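Local coordinates for protein proteasome accessory factor B/C (PafBC) (Paenarthrobacter aurescens, PDB 6SJ9) that regulates transcription in the bacterial DNA damage response, probably binding DNA through its winged helix-turn-helix domains, at residues T496-E501 / V522-L527; L590-Q595 / G637-L642; A605-P610 / L617-F622. All blocks are in the same frame, centred on the assembly; numbering follows the deposited sequence.

Contact 1: T496-E501 / V522-L527; sequences TQAIRE and VDPLRL
Ile-499 lays its side chain along Pro-524 where the N-terminal helix of a WYL domain, built on an Sm fold, crosses the strongly bent five-stranded antiparallel sheet. The axes of 496-501 and 522-527 come within 7.7 Å of each other, at about a right angle. Ile-499 CG1 sits 3.7 Å from Pro-524 CB, the two side chains sliding past each other in opposite directions. One residue back, the methyl of Ala-498 points at the same proline, Ala-498 CB 3.7 Å from Pro-524 CG. With CG1 anti to the carbonyl carbon (chi1 -68°), Ile-499 sends CD1 on along the strand, to 3.7 Å from Leu-525 O and close to the backbone N of Arg-526. That piece of backbone is set by a classic beta bulge, in which Leu-525 and Arg-526 both face Glu-537 on the next strand. On the strand's other neighbour, 503-510, Leu-505 packs against both Ala-498 and Pro-524. Toward the start of the helix segment Leu-527, which also rests on Phe-492 and Ile-495, crosses Thr-496 at about a right angle. Thr-496 OG1 hydrogen-bonds back to Phe-492 O, while Leu-527 CD2 comes within 3.4 Å of that same OG1.

Contact 2: L590-Q595 / G637-L642; sequences LELTRQ and GSVRIL
In the ferredoxin-like fold of the WCX domain, strand 639-643 is an outer strand of the four-stranded antiparallel sheet, and here it pairs with strand 586-592 through Glu-591 and Arg-640. These two form the hydrogen-bonded pair of the register: Glu-591 N gives a bond to Arg-640 O and Arg-640 N returns one to Glu-591 O, each 3.0 Å long. Just past the end of the strand pairing, Thr-593 N hydrogen-bonds Ser-638 O, also at 3.0 Å, and Thr-593 OG1 leans against Ser-638 CB. The side chains of Glu-591 and Arg-640 run side by side in the same direction, CB of the glutamate 3.5 Å from CG of the arginine. Arg-640 CG stands between its own backbone N and carbonyl carbon (chi1 62°), and a bend at chi3 then brings NH1 to 3.5 Å from Glu-591 OE1, a long salt bridge with the two planes 28° apart. NH1 also hydrogen-bonds Pro-325 O, and Leu-642 CD2 lies over one face of the guanidinium, 3.8 Å above its plane and offset toward the rim. A leucine in place of Arg-640 would probably leave Glu-591 without its charge partner and Pro-325 O without this donor. On the opposite sheet face, Leu-590 CD2 touches Val-639 CG1 at 4.0 Å and Leu-592 lies alongside Val-639, with Phe-631 of helix 627-634 packing on Leu-590 and Val-639. The sheet thus has an oily face turned to that helix and a charged pair on the other, where the buried arginine's charge is probably balanced in part by glutamate and carbonyl, with Arg-648 a like charge close by.

Contact 3: A605-P610 / L617-F622; sequences AERTAP and LAEVRF
Arg-607 and Glu-619 face each other across neighbouring strands, guanidinium and carboxylate turned only 28° from parallel. Arg-607 NH2 meets Glu-619 OE1 at 3.1 Å, on the syn side of the carboxylate though clearly out of its plane, while NE makes a weak bond to OE2. Both chains are shaped for this: Glu-619 holds CG anti to its backbone nitrogen (chi1 -169°) and stays extended, whereas Arg-607 folds at chi3 (-62°) to swing its guanidinium round to meet the carboxylate. The oxygens are therefore taken up one by each of two nitrogens, which probably limits how far either group can turn. Further along the same face, Ala-609 CB packs against Leu-617 CB at 4.0 Å. This is the beta hairpin of the ferredoxin-like WCX domain, in which strand 607-610 is an outer strand and strand 616-622 lies one place further in. Its ladder closes with a two-way pair between Ala-609 and Leu-617, N to O in both directions, and with Glu-619 N bonded to Arg-607 O at 2.9 Å. Ahead of the strand Glu-606 N donates to Glu-619 O at 2.8 Å. On the other face the small side chains of Thr-608 and Ala-618 sit opposite one another. Just before the strand, Ala-605 CB fits against Val-620 CG1 at 3.8 Å; Ala-600 of helix 599-602 touches both Ala-605 and Ala-618. Glu-606 and Arg-621 approach differently, slantwise and carbon-first. Glu-606 sets OE2 3.1 Å from Arg-621 CD, but Arg-621 NE stands 4.4 Å from Glu-606 OE2, beyond salt-bridge range, and makes its salt bridge with Asp-585 instead.

In the fold
Contacts 2 and 3 belong to one sheet: strands 586-592 and 616-622 are neighbours in it, so contact 2 secures one outer strand and contact 3 the other. They touch directly, with Leu-590 N probably bonded to Ala-618 O and Leu-590 CD1 packed on Val-620 CG2. Contact 2 is the buried one; contact 3 is partly buried, and its arginine-glutamate pair includes an exposed residue, whereas Arg-640 is buried. Contact 1 is in another domain, its nearest atoms about 14 Å from contact 3 and about 28 Å from contact 2. It has helix against strand, with no hydrogen bond between its segments, relying on apolar side chains where the other two add backbone ladders and charged pairs to their apolar packing.

Contact 1: T496-E501 / V522-L527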
# COMPACT_ATOMS: atom_id res chain seq x y z
N THR A 496 6.81 3.31 29.53
CA THR A 496 7.65 2.12 29.65
C THR A 496 7.39 1.42 30.97
O THR A 496 7.26 0.19 31.03
CB THR A 496 9.13 2.51 29.55
OG1 THR A 496 9.41 3.03 28.24
CG2 THR A 496 10.06 1.28 29.85
N GLN A 497 7.39 2.18 32.06
CA GLN A 497 7.24 1.60 33.36
C GLN A 497 5.83 1.04 33.55
O GLN A 497 5.65 -0.05 34.12
CB GLN A 497 7.53 2.67 34.40
CG GLN A 497 7.37 2.21 35.81
CD GLN A 497 7.85 3.27 36.85
OE1 GLN A 497 9.04 3.41 37.12
NE2 GLN A 497 6.90 4.03 37.38
N ALA A 498 4.82 1.75 33.02
CA ALA A 498 3.44 1.25 33.18
C ALA A 498 3.26 -0.09 32.47
O ALA A 498 2.61 -0.99 33.00
CB ALA A 498 2.43 2.29 32.67
N ILE A 499 3.83 -0.22 31.27
CA ILE A 499 3.75 -1.49 30.54
C ILE A 499 4.43 -2.59 31.34
O ILE A 499 3.87 -3.67 31.54
CB ILE A 499 4.39 -1.37 29.14
CG1 ILE A 499 3.52 -0.43 28.25
CG2 ILE A 499 4.57 -2.80 28.52
CD1 ILE A 499 4.22 -0.04 26.91
N ARG A 500 5.63 -2.30 31.83
CA ARG A 500 6.40 -3.30 32.56
C ARG A 500 5.73 -3.73 33.85
O ARG A 500 5.71 -4.91 34.19
CB ARG A 500 7.80 -2.74 32.88
CG ARG A 500 8.80 -3.81 33.30
CD ARG A 500 10.18 -3.20 33.65
NE ARG A 500 10.09 -2.28 34.78
CZ ARG A 500 10.36 -0.97 34.72
NH1 ARG A 500 10.76 -0.42 33.56
NH2 ARG A 500 10.24 -0.22 35.81
N GLU A 501 5.13 -2.79 34.58
CA GLU A 501 4.48 -3.08 35.85
C GLU A 501 2.99 -3.36 35.74
O GLU A 501 2.35 -3.60 36.76
CB GLU A 501 4.76 -1.94 36.83
CG GLU A 501 6.29 -1.82 37.07
CD GLU A 501 6.68 -0.61 37.90
OE1 GLU A 501 5.81 0.20 38.34
OE2 GLU A 501 7.89 -0.45 38.09
N VAL A 522 -6.21 4.59 29.96
CA VAL A 522 -5.72 3.66 28.96
C VAL A 522 -4.87 2.56 29.60
O VAL A 522 -4.17 2.78 30.59
CB VAL A 522 -4.90 4.36 27.85
CG1 VAL A 522 -5.67 5.48 27.35
CG2 VAL A 522 -3.57 4.91 28.38
N ASP A 523 -4.92 1.37 28.99
CA ASP A 523 -4.02 0.27 29.29
C ASP A 523 -2.90 0.36 28.27
O ASP A 523 -3.11 -0.01 27.11
CB ASP A 523 -4.71 -1.10 29.20
CG ASP A 523 -5.91 -1.23 30.13
OD1 ASP A 523 -5.88 -0.74 31.30
OD2 ASP A 523 -6.88 -1.93 29.73
N PRO A 524 -1.73 0.86 28.64
CA PRO A 524 -0.61 0.90 27.67
C PRO A 524 -0.18 -0.51 27.29
O PRO A 524 -0.05 -1.39 28.13
CB PRO A 524 0.50 1.63 28.43
CG PRO A 524 0.18 1.41 29.86
CD PRO A 524 -1.35 1.39 29.96
N LEU A 525 0.06 -0.70 26.00
CA LEU A 525 0.43 -2.01 25.47
C LEU A 525 1.83 -2.06 24.86
O LEU A 525 2.62 -2.93 25.24
CB LEU A 525 -0.60 -2.43 24.39
CG LEU A 525 -2.05 -2.54 24.92
CD1 LEU A 525 -3.06 -2.90 23.84
CD2 LEU A 525 -2.18 -3.59 26.06
N ARG A 526 2.14 -1.18 23.91
CA ARG A 526 3.40 -1.19 23.17
C ARG A 526 3.83 0.22 22.86
O ARG A 526 3.02 1.05 22.45
CB ARG A 526 3.27 -1.94 21.83
CG ARG A 526 3.30 -3.44 22.03
CD ARG A 526 3.33 -4.13 20.67
NE ARG A 526 2.00 -4.01 20.03
CZ ARG A 526 1.69 -4.65 18.91
NH1 ARG A 526 2.62 -5.44 18.31
NH2 ARG A 526 0.48 -4.52 18.42
N LEU A 527 5.11 0.45 22.98
CA LEU A 527 5.76 1.68 22.57
C LEU A 527 6.65 1.36 21.37
O LEU A 527 7.45 0.41 21.43
CB LEU A 527 6.56 2.18 23.76
CG LEU A 527 7.16 3.54 23.92
CD1 LEU A 527 6.14 4.61 23.65
CD2 LEU A 527 7.67 3.56 25.38

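Contact 2: L590-Q595 / G637-L642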
# COMPACT_ATOMS: atom_id res chain seq x y z
N LEU A 590 -20.89 9.01 2.32
CA LEU A 590 -20.66 8.98 0.88
C LEU A 590 -21.83 8.29 0.20
O LEU A 590 -22.45 7.41 0.80
CB LEU A 590 -19.38 8.18 0.51
CG LEU A 590 -18.05 8.58 1.09
CD1 LEU A 590 -16.92 7.61 0.68
CD2 LEU A 590 -17.70 10.01 0.73
N GLU A 591 -22.09 8.65 -1.05
CA GLU A 591 -22.81 7.78 -1.97
C GLU A 591 -21.83 7.24 -3.01
O GLU A 591 -21.03 8.00 -3.57
CB GLU A 591 -23.96 8.49 -2.69
CG GLU A 591 -24.68 7.55 -3.66
CD GLU A 591 -25.89 8.18 -4.33
OE1 GLU A 591 -26.19 9.35 -4.03
OE2 GLU A 591 -26.52 7.52 -5.18
N LEU A 592 -21.88 5.94 -3.23
CA LEU A 592 -21.05 5.22 -4.18
C LEU A 592 -21.93 4.65 -5.28
O LEU A 592 -23.01 4.13 -5.01
CB LEU A 592 -20.30 4.07 -3.47
CG LEU A 592 -19.43 4.46 -2.27
CD1 LEU A 592 -18.84 3.27 -1.58
CD2 LEU A 592 -18.31 5.43 -2.66
N THR A 593 -21.44 4.72 -6.52
CA THR A 593 -22.05 3.96 -7.61
C THR A 593 -21.66 2.48 -7.52
O THR A 593 -20.73 2.11 -6.80
CB THR A 593 -21.58 4.51 -8.95
OG1 THR A 593 -20.17 4.30 -9.06
CG2 THR A 593 -21.91 6.02 -9.08
N ARG A 594 -22.38 1.64 -8.27
CA ARG A 594 -22.04 0.22 -8.32
C ARG A 594 -20.62 0.02 -8.80
O ARG A 594 -19.84 -0.72 -8.19
CB ARG A 594 -23.00 -0.54 -9.24
CG ARG A 594 -22.74 -2.03 -9.18
CD ARG A 594 -23.58 -2.92 -10.10
NE ARG A 594 -23.49 -4.28 -9.55
CZ ARG A 594 -22.50 -5.15 -9.79
NH1 ARG A 594 -21.49 -4.84 -10.61
NH2 ARG A 594 -22.51 -6.35 -9.19
N GLN A 595 -20.22 0.80 -9.80
CA GLN A 595 -18.89 0.65 -10.35
C GLN A 595 -17.83 0.86 -9.29
O GLN A 595 -16.84 0.13 -9.27
CB GLN A 595 -18.67 1.64 -11.48
CG GLN A 595 -17.56 1.27 -12.45
CD GLN A 595 -17.61 2.12 -13.70
OE1 GLN A 595 -18.52 2.94 -13.86
NE2 GLN A 595 -16.62 1.95 -14.59
N GLY A 637 -16.85 10.57 -10.47
CA GLY A 637 -18.26 10.23 -10.58
C GLY A 637 -18.70 8.99 -9.82
O GLY A 637 -19.90 8.79 -9.65
N SER A 638 -17.79 8.16 -9.35
CA SER A 638 -18.28 7.01 -8.60
C SER A 638 -18.49 7.33 -7.12
O SER A 638 -19.06 6.51 -6.39
CB SER A 638 -17.30 5.85 -8.76
OG SER A 638 -16.15 6.18 -8.03
N VAL A 639 -18.13 8.54 -6.70
CA VAL A 639 -18.24 8.98 -5.32
C VAL A 639 -18.83 10.37 -5.26
O VAL A 639 -18.53 11.22 -6.09
CB VAL A 639 -16.87 9.03 -4.62
CG1 VAL A 639 -17.09 9.23 -3.15
CG2 VAL A 639 -16.11 7.75 -4.86
N ARG A 640 -19.65 10.61 -4.23
CA ARG A 640 -20.06 11.95 -3.87
C ARG A 640 -20.12 12.03 -2.35
O ARG A 640 -20.28 11.01 -1.66
CB ARG A 640 -21.42 12.29 -4.52
CG ARG A 640 -22.57 11.37 -4.07
CD ARG A 640 -23.98 11.74 -4.74
NE ARG A 640 -24.43 13.10 -4.51
CZ ARG A 640 -25.69 13.52 -4.67
NH1 ARG A 640 -26.66 12.67 -5.04
NH2 ARG A 640 -25.99 14.79 -4.47
N ILE A 641 -19.97 13.24 -1.83
CA ILE A 641 -20.08 13.49 -0.40
C ILE A 641 -21.51 13.97 -0.10
O ILE A 641 -21.99 14.92 -0.73
CB ILE A 641 -19.04 14.52 0.07
CG1 ILE A 641 -17.63 14.01 -0.20
CG2 ILE A 641 -19.17 14.73 1.56
CD1 ILE A 641 -16.62 15.06 -0.09
N LEU A 642 -22.20 13.26 0.79
CA LEU A 642 -23.54 13.66 1.25
C LEU A 642 -23.49 14.54 2.50
O LEU A 642 -24.14 15.58 2.55
CB LEU A 642 -24.37 12.40 1.54
CG LEU A 642 -24.46 11.44 0.34
CD1 LEU A 642 -25.32 10.26 0.65
CD2 LEU A 642 -25.03 12.18 -0.84

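Contact 3: A605-P610 / L617-F622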
# COMPACT_ATOMS: atom_id res chain seq x y z
N ALA A 605 -15.61 0.95 5.75
CA ALA A 605 -16.82 1.70 6.08
C ALA A 605 -17.44 1.26 7.40
O ALA A 605 -17.61 0.07 7.66
CB ALA A 605 -17.83 1.52 4.95
N GLU A 606 -17.80 2.23 8.23
CA GLU A 606 -18.44 1.90 9.50
C GLU A 606 -19.84 1.32 9.26
O GLU A 606 -20.25 0.38 9.94
CB GLU A 606 -18.54 3.14 10.40
CG GLU A 606 -17.27 4.01 10.45
CD GLU A 606 -16.16 3.35 11.27
OE1 GLU A 606 -16.49 2.82 12.35
OE2 GLU A 606 -14.98 3.38 10.86
N ARG A 607 -20.57 1.87 8.30
CA ARG A 607 -21.92 1.42 7.98
C ARG A 607 -22.14 1.58 6.48
O ARG A 607 -21.63 2.52 5.87
CB ARG A 607 -23.01 2.23 8.69
CG ARG A 607 -23.03 2.14 10.21
CD ARG A 607 -24.36 2.72 10.77
NE ARG A 607 -24.52 4.14 10.46
CZ ARG A 607 -25.58 4.87 10.79
NH1 ARG A 607 -26.59 4.33 11.45
NH2 ARG A 607 -25.63 6.14 10.46
N THR A 608 -22.98 0.72 5.92
CA THR A 608 -23.36 0.80 4.52
C THR A 608 -24.87 0.63 4.39
O THR A 608 -25.51 0.07 5.28
CB THR A 608 -22.63 -0.27 3.65
OG1 THR A 608 -22.94 -1.58 4.14
CG2 THR A 608 -21.06 -0.09 3.68
N ALA A 609 -25.44 1.18 3.33
CA ALA A 609 -26.85 0.93 3.03
C ALA A 609 -26.96 0.67 1.53
O ALA A 609 -26.59 1.52 0.73
CB ALA A 609 -27.73 2.12 3.41
N PRO A 610 -27.49 -0.47 1.11
CA PRO A 610 -27.63 -0.70 -0.32
C PRO A 610 -28.66 0.23 -0.94
O PRO A 610 -29.64 0.64 -0.30
CB PRO A 610 -28.07 -2.17 -0.40
CG PRO A 610 -28.82 -2.36 0.88
CD PRO A 610 -28.05 -1.57 1.91
N LEU A 617 -24.89 3.75 0.11
CA LEU A 617 -24.44 4.72 1.08
C LEU A 617 -23.35 4.13 1.93
O LEU A 617 -23.40 2.95 2.30
CB LEU A 617 -25.57 5.17 2.01
CG LEU A 617 -26.85 5.74 1.43
CD1 LEU A 617 -27.80 6.13 2.58
CD2 LEU A 617 -26.60 6.92 0.50
N ALA A 618 -22.38 4.95 2.28
CA ALA A 618 -21.26 4.44 3.07
C ALA A 618 -20.75 5.53 3.99
O ALA A 618 -20.36 6.61 3.53
CB ALA A 618 -20.15 3.92 2.18
N GLU A 619 -20.76 5.25 5.27
CA GLU A 619 -20.20 6.13 6.28
C GLU A 619 -18.76 5.70 6.56
O GLU A 619 -18.53 4.57 6.98
CB GLU A 619 -21.08 5.99 7.52
CG GLU A 619 -20.88 6.96 8.60
CD GLU A 619 -21.86 6.70 9.71
OE1 GLU A 619 -22.91 7.39 9.76
OE2 GLU A 619 -21.61 5.75 10.49
N VAL A 620 -17.79 6.57 6.29
CA VAL A 620 -16.38 6.22 6.42
C VAL A 620 -15.66 7.28 7.24
O VAL A 620 -16.01 8.46 7.21
CB VAL A 620 -15.69 6.05 5.03
CG1 VAL A 620 -16.41 4.99 4.21
CG2 VAL A 620 -15.68 7.32 4.29
N ARG A 621 -14.57 6.88 7.90
CA ARG A 621 -13.66 7.78 8.59
C ARG A 621 -12.45 8.08 7.71
O ARG A 621 -11.71 7.16 7.36
CB ARG A 621 -13.20 7.17 9.92
CG ARG A 621 -14.33 6.93 10.92
CD ARG A 621 -13.87 6.01 12.09
NE ARG A 621 -12.81 6.61 12.93
CZ ARG A 621 -13.01 7.21 14.11
NH1 ARG A 621 -14.25 7.31 14.61
NH2 ARG A 621 -11.99 7.71 14.80
N PHE A 622 -12.25 9.35 7.36
CA PHE A 622 -11.08 9.80 6.63
C PHE A 622 -10.08 10.38 7.61
O PHE A 622 -10.48 10.99 8.62
CB PHE A 622 -11.43 10.85 5.58
CG PHE A 622 -11.92 10.26 4.33
CD1 PHE A 622 -13.29 10.10 4.13
CD2 PHE A 622 -11.05 9.82 3.35
CE1 PHE A 622 -13.76 9.52 2.95
CE2 PHE A 622 -11.51 9.25 2.18
CZ PHE A 622 -12.86 9.09 1.97